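PDB 6XMY: 4-hydroxythreonine-4-phosphate dehydrogenase from Legionella pneumophila subsp. pneumophila, which probably catalyses the NAD(P)-dependent oxidation of 4-(phosphooxy)-L-threonine, a step in the biosynthesis of pyridoxine 5'-phosphate. Local coordinates for residues V284-D298 with S315-A327. Numbering follows the deposited sequence. Where two conformers were deposited one is given.
With SO4 (sulfate ion), chain C.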
loop_
_atom_site.group_PDB
_atom_site.type_symbol
_atom_site.label_atom_id
_atom_site.label_comp_id
_atom_site.label_asym_id
_atom_site.label_seq_id
_atom_site.Cartn_x
_atom_site.Cartn_y
_atom_site.Cartn_z
ATOM N N VAL A 284 -4.762 -2.743 -4.993
ATOM C CA VAL A 284 -4.066 -2.889 -3.726
ATOM C C VAL A 284 -2.709 -2.224 -3.859
ATOM O O VAL A 284 -2.025 -2.392 -4.871
ATOM C CB VAL A 284 -3.874 -4.381 -3.394
ATOM C CG1 VAL A 284 -3.066 -4.559 -2.100
ATOM C CG2 VAL A 284 -5.226 -5.080 -3.299
ATOM N N ASN A 285 -2.326 -1.467 -2.837
ATOM C CA ASN A 285 -0.980 -0.933 -2.713
ATOM C C ASN A 285 -0.199 -1.935 -1.881
ATOM O O ASN A 285 -0.562 -2.211 -0.734
ATOM C CB ASN A 285 -1.046 0.449 -2.050
ATOM C CG ASN A 285 0.292 0.943 -1.511
ATOM O OD1 ASN A 285 1.363 0.403 -1.814
ATOM N ND2 ASN A 285 0.225 1.989 -0.689
ATOM N N ILE A 286 0.821 -2.537 -2.477
ATOM C CA ILE A 286 1.661 -3.497 -1.777
ATOM C C ILE A 286 3.080 -2.951 -1.722
ATOM O O ILE A 286 3.599 -2.451 -2.730
ATOM C CB ILE A 286 1.602 -4.894 -2.415
ATOM C CG1 ILE A 286 2.509 -5.847 -1.644
ATOM C CG2 ILE A 286 1.984 -4.861 -3.870
ATOM C CD1 ILE A 286 2.298 -7.227 -2.023
ATOM N N THR A 287 3.700 -3.035 -0.542
ATOM C CA THR A 287 5.074 -2.591 -0.372
ATOM C C THR A 287 6.003 -3.782 -0.578
ATOM O O THR A 287 5.865 -4.810 0.099
ATOM C CB THR A 287 5.293 -1.994 1.015
ATOM O OG1 THR A 287 4.393 -0.900 1.214
ATOM C CG2 THR A 287 6.727 -1.507 1.150
ATOM N N LEU A 288 6.945 -3.644 -1.507
ATOM C CA LEU A 288 7.916 -4.690 -1.794
ATOM C C LEU A 288 9.238 -4.370 -1.114
ATOM O O LEU A 288 9.687 -3.219 -1.121
ATOM C CB LEU A 288 8.154 -4.779 -3.301
ATOM C CG LEU A 288 6.893 -4.799 -4.154
ATOM C CD1 LEU A 288 7.282 -4.842 -5.625
ATOM C CD2 LEU A 288 5.968 -5.959 -3.777
ATOM N N GLY A 289 9.873 -5.400 -0.545
ATOM C CA GLY A 289 11.208 -5.265 0.008
ATOM C C GLY A 289 11.305 -5.254 1.521
ATOM O O GLY A 289 12.421 -5.152 2.046
ATOM N N LEU A 290 10.192 -5.337 2.240
ATOM C CA LEU A 290 10.250 -5.432 3.692
ATOM C C LEU A 290 10.377 -6.886 4.112
ATOM O O LEU A 290 10.059 -7.793 3.337
ATOM C CB LEU A 290 8.958 -4.883 4.288
ATOM C CG LEU A 290 8.567 -3.442 3.969
ATOM C CD1 LEU A 290 7.191 -3.186 4.533
ATOM C CD2 LEU A 290 9.591 -2.458 4.528
ATOM N N PRO A 291 10.804 -7.153 5.351
ATOM C CA PRO A 291 10.801 -8.533 5.852
ATOM C C PRO A 291 9.425 -9.021 6.275
ATOM O O PRO A 291 9.298 -10.172 6.712
ATOM C CB PRO A 291 11.758 -8.470 7.054
ATOM C CG PRO A 291 11.702 -7.088 7.508
ATOM C CD PRO A 291 11.453 -6.225 6.293
ATOM N N ILE A 292 8.405 -8.175 6.168
ATOM C CA ILE A 292 7.022 -8.558 6.398
ATOM C C ILE A 292 6.228 -8.292 5.126
ATOM O O ILE A 292 6.655 -7.549 4.236
ATOM C CB ILE A 292 6.380 -7.801 7.582
ATOM C CG1 ILE A 292 6.329 -6.292 7.287
ATOM C CG2 ILE A 292 7.124 -8.104 8.892
ATOM C CD1 ILE A 292 5.342 -5.509 8.154
ATOM N N ILE A 293 5.052 -8.911 5.058
ATOM C CA ILE A 293 4.066 -8.603 4.031
ATOM C C ILE A 293 3.270 -7.401 4.511
ATOM O O ILE A 293 2.780 -7.383 5.647
ATOM C CB ILE A 293 3.130 -9.800 3.818
ATOM C CG1 ILE A 293 3.904 -11.023 3.329
ATOM C CG2 ILE A 293 1.988 -9.419 2.895
ATOM C CD1 ILE A 293 3.178 -12.316 3.590
ATOM N N ARG A 294 3.149 -6.386 3.658
ATOM C CA ARG A 294 2.297 -5.243 3.962
ATOM C C ARG A 294 1.531 -4.850 2.713
ATOM O O ARG A 294 2.140 -4.529 1.687
ATOM C CB ARG A 294 3.094 -4.047 4.494
ATOM C CG ARG A 294 2.214 -2.822 4.765
ATOM C CD ARG A 294 2.327 -1.804 3.642
ATOM N NE ARG A 294 1.326 -0.738 3.747
ATOM C CZ ARG A 294 1.427 0.449 3.148
ATOM N NH1 ARG A 294 2.502 0.744 2.430
ATOM N NH2 ARG A 294 0.463 1.352 3.288
ATOM N N THR A 295 0.205 -4.874 2.801
ATOM C CA THR A 295 -0.666 -4.358 1.755
ATOM C C THR A 295 -1.479 -3.198 2.310
ATOM O O THR A 295 -1.464 -2.904 3.512
ATOM C CB THR A 295 -1.601 -5.444 1.211
ATOM O OG1 THR A 295 -2.471 -5.887 2.259
ATOM C CG2 THR A 295 -0.804 -6.622 0.677
ATOM N N SER A 296 -2.225 -2.561 1.412
ATOM C CA SER A 296 -2.911 -1.326 1.746
ATOM C C SER A 296 -4.053 -1.095 0.772
ATOM O O SER A 296 -4.020 -1.546 -0.382
ATOM C CB SER A 296 -1.932 -0.158 1.682
ATOM O OG SER A 296 -2.565 1.058 2.028
ATOM N N VAL A 297 -5.042 -0.328 1.245
ATOM C CA VAL A 297 -6.008 0.255 0.329
ATOM C C VAL A 297 -5.286 1.172 -0.648
ATOM O O VAL A 297 -4.170 1.641 -0.399
ATOM C CB VAL A 297 -7.092 1.034 1.084
ATOM C CG1 VAL A 297 -7.940 0.093 1.921
ATOM C CG2 VAL A 297 -6.467 2.150 1.922
ATOM N N ASP A 298 -5.943 1.433 -1.780
ATOM C CA ASP A 298 -5.419 2.324 -2.812
ATOM C C ASP A 298 -6.085 3.693 -2.774
ATOM O O ASP A 298 -6.172 4.377 -3.801
ATOM C CB ASP A 298 -5.558 1.702 -4.201
ATOM C CG ASP A 298 -6.977 1.743 -4.711
ATOM O OD1 ASP A 298 -7.911 1.798 -3.886
ATOM O OD2 ASP A 298 -7.163 1.750 -5.949
ATOM N N SER A 315 -11.440 -2.061 -2.183
ATOM C CA SER A 315 -9.983 -2.038 -2.075
ATOM C C SER A 315 -9.510 -2.689 -0.779
ATOM O O SER A 315 -8.558 -3.478 -0.786
ATOM C CB SER A 315 -9.449 -0.613 -2.181
ATOM O OG SER A 315 -8.038 -0.618 -2.079
ATOM N N MET A 316 -10.160 -2.383 0.348
ATOM C CA MET A 316 -9.794 -3.033 1.606
ATOM C C MET A 316 -9.930 -4.547 1.496
ATOM O O MET A 316 -9.033 -5.299 1.908
ATOM C CB MET A 316 -10.650 -2.488 2.746
ATOM C CG MET A 316 -10.429 -3.242 4.063
ATOM S SD MET A 316 -8.733 -3.187 4.710
ATOM C CE MET A 316 -8.760 -1.588 5.517
ATOM N N LEU A 317 -11.047 -5.019 0.930
ATOM C CA LEU A 317 -11.250 -6.461 0.816
ATOM C C LEU A 317 -10.180 -7.091 -0.060
ATOM O O LEU A 317 -9.644 -8.157 0.269
ATOM C CB LEU A 317 -12.649 -6.765 0.279
ATOM C CG LEU A 317 -13.805 -6.545 1.252
ATOM C CD1 LEU A 317 -15.139 -6.501 0.495
ATOM C CD2 LEU A 317 -13.824 -7.645 2.304
ATOM N N ALA A 318 -9.852 -6.442 -1.179
ATOM C CA ALA A 318 -8.778 -6.926 -2.040
ATOM C C ALA A 318 -7.433 -6.916 -1.321
ATOM O O ALA A 318 -6.624 -7.839 -1.494
ATOM C CB ALA A 318 -8.717 -6.089 -3.317
ATOM N N ALA A 319 -7.176 -5.890 -0.497
ATOM C CA ALA A 319 -5.894 -5.797 0.203
ATOM C C ALA A 319 -5.743 -6.904 1.237
ATOM O O ALA A 319 -4.656 -7.478 1.385
ATOM C CB ALA A 319 -5.752 -4.433 0.873
ATOM N N VAL A 320 -6.821 -7.210 1.959
ATOM C CA VAL A 320 -6.801 -8.310 2.916
ATOM C C VAL A 320 -6.614 -9.636 2.192
ATOM O O VAL A 320 -5.818 -10.485 2.614
ATOM C CB VAL A 320 -8.082 -8.294 3.769
ATOM C CG1 VAL A 320 -8.128 -9.527 4.667
ATOM C CG2 VAL A 320 -8.157 -7.016 4.613
ATOM N N LYS A 321 -7.328 -9.837 1.084
ATOM C CA LYS A 321 -7.197 -11.098 0.362
ATOM C C LYS A 321 -5.797 -11.269 -0.212
ATOM O O LYS A 321 -5.240 -12.375 -0.188
ATOM C CB LYS A 321 -8.271 -11.194 -0.720
ATOM C CG LYS A 321 -9.658 -11.408 -0.137
ATOM C CD LYS A 321 -10.744 -11.325 -1.193
ATOM C CE LYS A 321 -12.051 -10.840 -0.580
ATOM N NZ LYS A 321 -13.209 -10.959 -1.513
ATOM N N MET A 322 -5.197 -10.190 -0.713
ATOM C CA MET A 322 -3.840 -10.303 -1.238
ATOM C C MET A 322 -2.848 -10.629 -0.129
ATOM O O MET A 322 -1.963 -11.475 -0.309
ATOM C CB MET A 322 -3.439 -9.024 -1.971
ATOM C CG MET A 322 -2.043 -9.100 -2.548
ATOM S SD MET A 322 -1.590 -7.678 -3.538
ATOM C CE MET A 322 -2.789 -7.799 -4.864
ATOM N N ALA A 323 -2.983 -9.973 1.025
ATOM C CA ALA A 323 -2.108 -10.280 2.151
ATOM C C ALA A 323 -2.270 -11.732 2.587
ATOM O O ALA A 323 -1.277 -12.427 2.849
ATOM C CB ALA A 323 -2.376 -9.316 3.305
ATOM N N LYS A 324 -3.514 -12.212 2.651
ATOM C CA LYS A 324 -3.762 -13.612 2.985
ATOM C C LYS A 324 -3.095 -14.538 1.980
ATOM O O LYS A 324 -2.435 -15.515 2.360
ATOM C CB LYS A 324 -5.264 -13.879 3.024
ATOM C CG LYS A 324 -5.636 -15.337 3.285
ATOM C CD LYS A 324 -7.138 -15.542 3.157
ATOM C CE LYS A 324 -7.495 -16.976 2.806
ATOM N NZ LYS A 324 -8.952 -17.089 2.496
ATOM N N ASP A 325 -3.248 -14.241 0.686
ATOM C CA ASP A 325 -2.684 -15.113 -0.342
ATOM C C ASP A 325 -1.167 -15.153 -0.246
ATOM O O ASP A 325 -0.552 -16.216 -0.411
ATOM C CB ASP A 325 -3.125 -14.644 -1.727
ATOM C CG ASP A 325 -4.588 -14.945 -2.012
ATOM O OD1 ASP A 325 -5.200 -15.731 -1.257
ATOM O OD2 ASP A 325 -5.128 -14.387 -2.992
ATOM N N MET A 326 -0.547 -14.014 0.058
ATOM C CA MET A 326 0.908 -13.953 0.205
ATOM C C MET A 326 1.369 -14.699 1.449
ATOM O O MET A 326 2.406 -15.378 1.437
ATOM C CB MET A 326 1.351 -12.492 0.288
ATOM C CG MET A 326 1.250 -11.738 -1.023
ATOM S SD MET A 326 2.383 -12.405 -2.261
ATOM C CE MET A 326 1.851 -11.471 -3.682
ATOM N N ALA A 327 0.624 -14.562 2.545
ATOM C CA ALA A 327 1.011 -15.256 3.768
ATOM C C ALA A 327 0.902 -16.765 3.593
ATOM O O ALA A 327 1.752 -17.514 4.088
ATOM C CB ALA A 327 0.169 -14.762 4.941
HETATM S S SO4 C . 1.703 4.855 1.585
HETATM O O1 SO4 C . 1.491 3.410 1.538
HETATM O O2 SO4 C . 1.167 5.375 2.839
HETATM O O3 SO4 C . 3.142 5.109 1.560
HETATM O O4 SO4 C . 1.047 5.559 0.470
#
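V284 lies against A318, A319 and M322 of the helix 315-327. From its CB, which meets M322 CE at 3.9 Å, the two methyls part: CG1, anti to the backbone N (chi1 177°), runs to M322 SD at 3.7 Å and A319 CA, while CG2 presses on the helix backbone, 3.5 Å from A319 N, and on A318 CB. The M322 thioether bends at its last torsion, which brings CE back over V284 CB, and the two side chains run alongside with opposite headings; the I286 side chain lies nearly perpendicular to that of M322, with CD1 touching SD. T295 OG1 donates to A319 O at 2.8 Å, from above the carbonyl plane, while A323 N, the regular helical donor, reaches the same oxygen from the opposite face. Further along, I293 CD1 packs on M326 CB and reaches A327 N at 3.6 Å. Strands 284-288 and 294-297 form an antiparallel pair in the PdxA fold, flanked by strands 152-156 and 117-120, and the helix covers one side of them, nearly antiparallel to 294-297 (170°). The side chains of N285 and R294, both predicted substrate ligands, leave the strands away from the helix and bind a sulfate, probably from the crystallisation liquor. Its O1 lies at the edge of the R294 guanidinium, in plane, and takes bonds from NH1, NH2 and N285 ND2; H138 N and T139 OG1 hold the ion too. R294 NH1 also donates to T287 OG1, tilted 15° from the guanidinium plane. V297, part of the NAD pocket, rests CG1 on M316 CA at 3.6 Å, and D298 N donates to S315 OG at 2.9 Å, a hydroxyl also hydrogen-bonded to A283 O.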